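Local coordinates for protein transcriptional regulator (PDB 2O0Y) that probably binds DNA and regulates transcription, as a putative regulator of the IclR family that pairs a helix-turn-helix domain with a C-terminal GAF-like domain, at residues L122-V127 and P145-A150; A64-T69 and L78-L83. One frame throughout, in Å; residues are numbered along the deposited sequence.

Interaction 1. Residues L122-V127 and P145-A150; sequences LSRVVV and PYPLWA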
loop_
_atom_site.group_PDB
_atom_site.type_symbol
_atom_site.label_atom_id
_atom_site.label_comp_id
_atom_site.label_asym_id
_atom_site.label_seq_id
_atom_site.Cartn_x
_atom_site.Cartn_y
_atom_site.Cartn_z
ATOM N N LEU B 122 -12.281 0.557 -7.139
ATOM C CA LEU B 122 -13.355 0.246 -8.089
ATOM C C LEU B 122 -12.839 0.114 -9.530
ATOM O O LEU B 122 -13.567 0.401 -10.481
ATOM C CB LEU B 122 -14.461 1.307 -8.050
ATOM C CG LEU B 122 -15.171 1.639 -6.724
ATOM C CD1 LEU B 122 -16.100 2.850 -6.885
ATOM C CD2 LEU B 122 -15.950 0.444 -6.175
ATOM N N SER B 123 -11.592 -0.339 -9.686
ATOM C CA SER B 123 -10.952 -0.407 -10.984
ATOM C C SER B 123 -10.341 -1.782 -11.180
ATOM O O SER B 123 -10.121 -2.512 -10.200
ATOM C CB SER B 123 -9.824 0.619 -11.033
ATOM O OG SER B 123 -10.327 1.927 -10.824
ATOM N N ARG B 124 -10.057 -2.127 -12.442
ATOM C CA ARG B 124 -9.279 -3.302 -12.794
ATOM C C ARG B 124 -7.962 -2.812 -13.374
ATOM O O ARG B 124 -7.913 -1.747 -14.024
ATOM C CB ARG B 124 -10.005 -4.172 -13.811
ATOM C CG ARG B 124 -10.089 -3.567 -15.222
ATOM C CD ARG B 124 -10.642 -4.595 -16.264
ATOM N NE ARG B 124 -11.614 -3.842 -17.005
ATOM C CZ ARG B 124 -11.468 -3.308 -18.209
ATOM N NH1 ARG B 124 -10.400 -3.518 -18.958
ATOM N NH2 ARG B 124 -12.461 -2.595 -18.664
ATOM N N VAL B 125 -6.905 -3.573 -13.101
ATOM C CA VAL B 125 -5.539 -3.207 -13.442
ATOM C C VAL B 125 -4.876 -4.446 -13.947
ATOM O O VAL B 125 -4.935 -5.502 -13.308
ATOM C CB VAL B 125 -4.762 -2.726 -12.200
ATOM C CG1 VAL B 125 -3.397 -2.133 -12.604
ATOM C CG2 VAL B 125 -5.580 -1.686 -11.477
ATOM N N VAL B 126 -4.236 -4.329 -15.101
ATOM C CA VAL B 126 -3.412 -5.428 -15.629
ATOM C C VAL B 126 -2.088 -5.374 -14.928
ATOM O O VAL B 126 -1.400 -4.328 -14.895
ATOM C CB VAL B 126 -3.224 -5.335 -17.183
ATOM C CG1 VAL B 126 -2.330 -6.386 -17.675
ATOM C CG2 VAL B 126 -4.580 -5.461 -17.878
ATOM N N VAL B 127 -1.751 -6.475 -14.269
ATOM C CA VAL B 127 -0.501 -6.500 -13.514
ATOM C C VAL B 127 0.526 -7.468 -14.087
ATOM O O VAL B 127 1.689 -7.493 -13.674
ATOM C CB VAL B 127 -0.772 -6.805 -12.034
ATOM C CG1 VAL B 127 -1.553 -5.599 -11.378
ATOM C CG2 VAL B 127 -1.461 -8.188 -11.854
ATOM N N PRO B 145 -5.472 1.980 -14.290
ATOM C CA PRO B 145 -6.795 1.532 -13.856
ATOM C C PRO B 145 -7.861 1.751 -14.930
ATOM O O PRO B 145 -7.939 2.841 -15.510
ATOM C CB PRO B 145 -7.115 2.419 -12.631
ATOM C CG PRO B 145 -6.248 3.600 -12.761
ATOM C CD PRO B 145 -5.035 3.197 -13.573
ATOM N N TYR B 146 -8.653 0.713 -15.173
ATOM C CA TYR B 146 -9.803 0.766 -16.066
ATOM C C TYR B 146 -11.047 0.380 -15.267
ATOM O O TYR B 146 -10.949 -0.192 -14.175
ATOM C CB TYR B 146 -9.649 -0.171 -17.277
ATOM C CG TYR B 146 -8.707 0.327 -18.357
ATOM C CD1 TYR B 146 -9.186 1.036 -19.465
ATOM C CD2 TYR B 146 -7.347 0.126 -18.251
ATOM C CE1 TYR B 146 -8.314 1.506 -20.443
ATOM C CE2 TYR B 146 -6.481 0.603 -19.195
ATOM C CZ TYR B 146 -6.963 1.279 -20.294
ATOM O OH TYR B 146 -6.072 1.733 -21.230
ATOM N N PRO B 147 -12.236 0.716 -15.801
ATOM C CA PRO B 147 -13.462 0.520 -15.027
ATOM C C PRO B 147 -13.769 -0.952 -14.799
ATOM O O PRO B 147 -13.200 -1.817 -15.484
ATOM C CB PRO B 147 -14.544 1.174 -15.908
ATOM C CG PRO B 147 -13.974 1.162 -17.285
ATOM C CD PRO B 147 -12.493 1.359 -17.104
ATOM N N LEU B 148 -14.637 -1.234 -13.827
ATOM C CA LEU B 148 -15.046 -2.636 -13.575
ATOM C C LEU B 148 -16.411 -2.927 -14.214
ATOM O O LEU B 148 -16.870 -4.056 -14.165
ATOM C CB LEU B 148 -15.171 -2.913 -12.064
ATOM C CG LEU B 148 -13.936 -3.101 -11.180
ATOM C CD1 LEU B 148 -14.387 -3.204 -9.728
ATOM C CD2 LEU B 148 -13.170 -4.344 -11.628
ATOM N N TRP B 149 -17.029 -1.905 -14.803
ATOM C CA TRP B 149 -18.430 -2.006 -15.302
ATOM C C TRP B 149 -18.533 -2.504 -16.738
ATOM O O TRP B 149 -19.607 -2.911 -17.155
ATOM C CB TRP B 149 -19.235 -0.705 -15.097
ATOM C CG TRP B 149 -18.552 0.529 -15.599
ATOM C CD1 TRP B 149 -17.824 1.443 -14.857
ATOM C CD2 TRP B 149 -18.540 1.012 -16.946
ATOM N NE1 TRP B 149 -17.352 2.450 -15.675
ATOM C CE2 TRP B 149 -17.778 2.210 -16.958
ATOM C CE3 TRP B 149 -19.087 0.541 -18.151
ATOM C CZ2 TRP B 149 -17.535 2.935 -18.140
ATOM C CZ3 TRP B 149 -18.850 1.259 -19.317
ATOM C CH2 TRP B 149 -18.071 2.439 -19.306
ATOM N N ALA B 150 -17.411 -2.516 -17.468
ATOM C CA ALA B 150 -17.368 -3.027 -18.837
ATOM C C ALA B 150 -16.326 -4.152 -18.988
ATOM O O ALA B 150 -15.204 -4.005 -18.522
ATOM C CB ALA B 150 -17.024 -1.881 -19.827
HETATM O O HOH W 1 -15.490 0.611 -11.969
#
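Arg124 and Tyr146 face each other as an antiparallel hydrogen-bonded pair, and the two backbone bonds between them are both short and nearly straight: Arg124 N to Tyr146 O is 2.7 Å with 165° at the hydrogen, and Tyr146 N to Arg124 O is 2.8 Å. Pro145 CA also approaches the same Arg124 O in a CA-H...O contact. Through these bonds the short strand 146-147 is added at the border of the antiparallel sheet in the C-terminal domain, a region assigned to the GAF clan; the other side of strand 123-130 pairs with strand 113-120.

The Arg124 side chain adds further polar contacts. With CG between the backbone N and the carbonyl carbon (chi1 71°), it runs toward Pro147 with a bend at chi3, bringing NE within 3.0 Å of Pro147 O in a weak, bent hydrogen bond. NH1 is hydrogen-bonded to Tyr117 OH on strand 113-120. Tyr146 CB sits over the centre of one guanidinium face, 3.7 Å above its plane, and guanidinium and phenol planes are only 20° apart. Loss of the guanidinium, as with an alanine here, is likely to leave Tyr117 OH and Pro147 O without this partner and open a gap beneath Tyr146 CB.

Van der Waals contacts flank the pair. Leu148 CD2 lies 3.8 Å from Arg124 CB, while Leu148 CG rests against Leu122 O; Ser123 CB meets Pro145 CB at 3.6 Å. A water accepts a hydrogen bond from Leu148 N at 2.8 Å; its approach to Leu122 O is doubtfully short.

Interaction 2. Residues A64-T69 and L78-L83; sequences ARSVLT and LGPEML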
loop_
_atom_site.group_PDB
_atom_site.type_symbol
_atom_site.label_atom_id
_atom_site.label_comp_id
_atom_site.label_asym_id
_atom_site.label_seq_id
_atom_site.Cartn_x
_atom_site.Cartn_y
_atom_site.Cartn_z
ATOM N N ALA B 64 9.627 1.427 19.112
ATOM C CA ALA B 64 10.432 2.625 18.977
ATOM C C ALA B 64 10.805 2.879 17.525
ATOM O O ALA B 64 10.946 4.000 17.101
ATOM C CB ALA B 64 11.676 2.522 19.828
ATOM N N ARG B 65 10.968 1.810 16.765
ATOM C CA ARG B 65 11.345 1.933 15.374
ATOM C C ARG B 65 10.143 1.906 14.394
ATOM O O ARG B 65 10.345 1.890 13.180
ATOM C CB ARG B 65 12.289 0.786 15.018
ATOM C CG ARG B 65 13.141 1.066 13.819
ATOM C CD ARG B 65 14.279 2.143 14.126
ATOM N NE ARG B 65 14.934 2.386 12.853
ATOM C CZ ARG B 65 16.095 1.874 12.484
ATOM N NH1 ARG B 65 16.808 1.099 13.326
ATOM N NH2 ARG B 65 16.556 2.157 11.278
ATOM N N SER B 66 8.918 1.867 14.928
ATOM C CA SER B 66 7.665 1.817 14.126
ATOM C C SER B 66 7.452 0.564 13.333
ATOM O O SER B 66 6.599 0.548 12.447
ATOM C CB SER B 66 7.522 3.057 13.249
ATOM O OG SER B 66 7.292 4.153 14.124
ATOM N N VAL B 67 8.162 -0.503 13.680
ATOM C CA VAL B 67 7.984 -1.851 13.071
ATOM C C VAL B 67 6.702 -2.390 13.634
ATOM O O VAL B 67 6.014 -3.126 12.957
ATOM C CB VAL B 67 9.245 -2.776 13.389
ATOM C CG1 VAL B 67 8.960 -4.322 13.377
ATOM C CG2 VAL B 67 10.451 -2.410 12.495
ATOM N N LEU B 68 6.397 -2.074 14.908
ATOM C CA LEU B 68 5.113 -2.449 15.466
ATOM C C LEU B 68 4.490 -1.184 15.998
ATOM O O LEU B 68 5.214 -0.206 16.198
ATOM C CB LEU B 68 5.271 -3.412 16.629
ATOM C CG LEU B 68 5.786 -4.800 16.322
ATOM C CD1 LEU B 68 5.808 -5.583 17.681
ATOM C CD2 LEU B 68 4.899 -5.582 15.330
ATOM N N THR B 69 3.168 -1.171 16.159
ATOM C CA THR B 69 2.459 -0.060 16.823
ATOM C C THR B 69 1.568 -0.586 17.921
ATOM O O THR B 69 0.883 -1.572 17.697
ATOM C CB THR B 69 1.511 0.569 15.823
ATOM O OG1 THR B 69 2.323 1.117 14.825
ATOM C CG2 THR B 69 0.734 1.675 16.413
ATOM N N LEU B 78 1.378 -4.383 12.909
ATOM C CA LEU B 78 2.622 -4.031 12.210
ATOM C C LEU B 78 2.536 -2.520 12.126
ATOM O O LEU B 78 1.434 -1.972 11.947
ATOM C CB LEU B 78 2.641 -4.653 10.798
ATOM C CG LEU B 78 2.768 -6.199 10.750
ATOM C CD1 LEU B 78 3.015 -6.653 9.300
ATOM C CD2 LEU B 78 3.991 -6.639 11.581
ATOM N N GLY B 79 3.671 -1.847 12.220
ATOM C CA GLY B 79 3.616 -0.369 12.316
ATOM C C GLY B 79 4.048 0.298 11.031
ATOM O O GLY B 79 4.358 -0.356 10.042
ATOM N N PRO B 80 3.996 1.631 10.999
ATOM C CA PRO B 80 4.135 2.385 9.739
ATOM C C PRO B 80 5.466 2.199 9.064
ATOM O O PRO B 80 5.580 2.370 7.847
ATOM C CB PRO B 80 4.019 3.856 10.210
ATOM C CG PRO B 80 3.299 3.789 11.529
ATOM C CD PRO B 80 3.703 2.483 12.181
ATOM N N GLU B 81 6.490 1.782 9.837
ATOM C CA GLU B 81 7.780 1.481 9.197
ATOM C C GLU B 81 7.617 0.578 8.028
ATOM O O GLU B 81 8.273 0.710 6.998
ATOM C CB GLU B 81 8.740 0.847 10.208
ATOM C CG GLU B 81 10.069 0.265 9.636
ATOM C CD GLU B 81 11.176 1.257 9.422
ATOM O OE1 GLU B 81 10.911 2.457 9.503
ATOM O OE2 GLU B 81 12.333 0.835 9.100
HETATM N N MSE B 82 6.751 -0.423 8.193
HETATM C CA MSE B 82 6.701 -1.469 7.176
HETATM C C MSE B 82 6.188 -0.913 5.842
HETATM O O MSE B 82 6.360 -1.513 4.800
HETATM C CB MSE B 82 5.795 -2.647 7.654
HETATM C CG MSE B 82 6.107 -3.199 9.040
HETATM SE SE MSE B 82 7.984 -3.864 9.002
HETATM C CE MSE B 82 7.746 -4.876 7.433
ATOM N N LEU B 83 5.481 0.203 5.897
ATOM C CA LEU B 83 4.881 0.837 4.707
ATOM C C LEU B 83 5.961 1.410 3.815
ATOM O O LEU B 83 5.714 1.736 2.653
ATOM C CB LEU B 83 3.932 1.975 5.143
ATOM C CG LEU B 83 2.705 1.583 5.976
ATOM C CD1 LEU B 83 1.897 2.854 6.310
ATOM C CD2 LEU B 83 1.791 0.569 5.135
HETATM O O HOH W 2 12.690 3.647 11.595
#
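Glu81 reaches across to the turn at residues 65-67, where Ser66, in a Schellman motif with positive phi, ends the helix 52-64. Glu81 CB lies 3.1 Å from Ser66 O. CG stands anti to the backbone N (chi1 171°), which carries it across Val67 at a slant, 3.9 Å from Val67 CG2. A bend at chi2 then turns the carboxylate back over Arg65, so that CD lies 3.9 Å from Arg65 O. At the tip, OE1 forms a salt bridge with Arg84 and lies within hydrogen-bonding distance of a water that accepts from Arg65 NE, at the edge of the guanidinium and in its plane. The guanidinium itself is salt-bridged through NH2 to Asp27 and Glu30 of the second subunit.

Two backbone bonds fasten the segments: Glu81 N to Ser66 O, 2.9 Å, and Gly79 N to Val67 O, 2.8 Å. Both donors stand well above the carbonyl planes, by 45° and 61°. Next to them Thr69 OG1 packs 3.2 Å from Gly79 CA and is hydrogen-bonded to Gln120 of the second subunit. Leu68 and Leu78 diverge from a non-hydrogen-bonded antiparallel pair, yet their CD2 atoms meet. This joins the helix-turn-helix region to the chain leading from strand 75-78 toward helix 86-92. Glu81 and the two arginines, one perhaps linked through water, belong to a mixed charge network at the subunit boundary, where Arg84 is likely to be the main stabiliser of the carboxylate.

In the fold
Both contacts use antiparallel pairing, but in separate domains: their centres are 31 Å apart, with about 17 Å between nearest atoms. Interaction 1 is partly buried and lies nearer the middle of the chain, where one strand closes the edge of a six-stranded sheet; its polar side-chain chemistry is that of a single arginine that bonds a tyrosine of its own chain and, weakly, one backbone carbonyl. Interaction 2 is more thoroughly buried despite being farther out, consistent with the second subunit lying against much of it. There charged groups meet across subunits and probably through water. The two hold no element in common, although Gln120, at the end of strand 113-120 beside interaction 1, reaches interaction 2 from the second subunit.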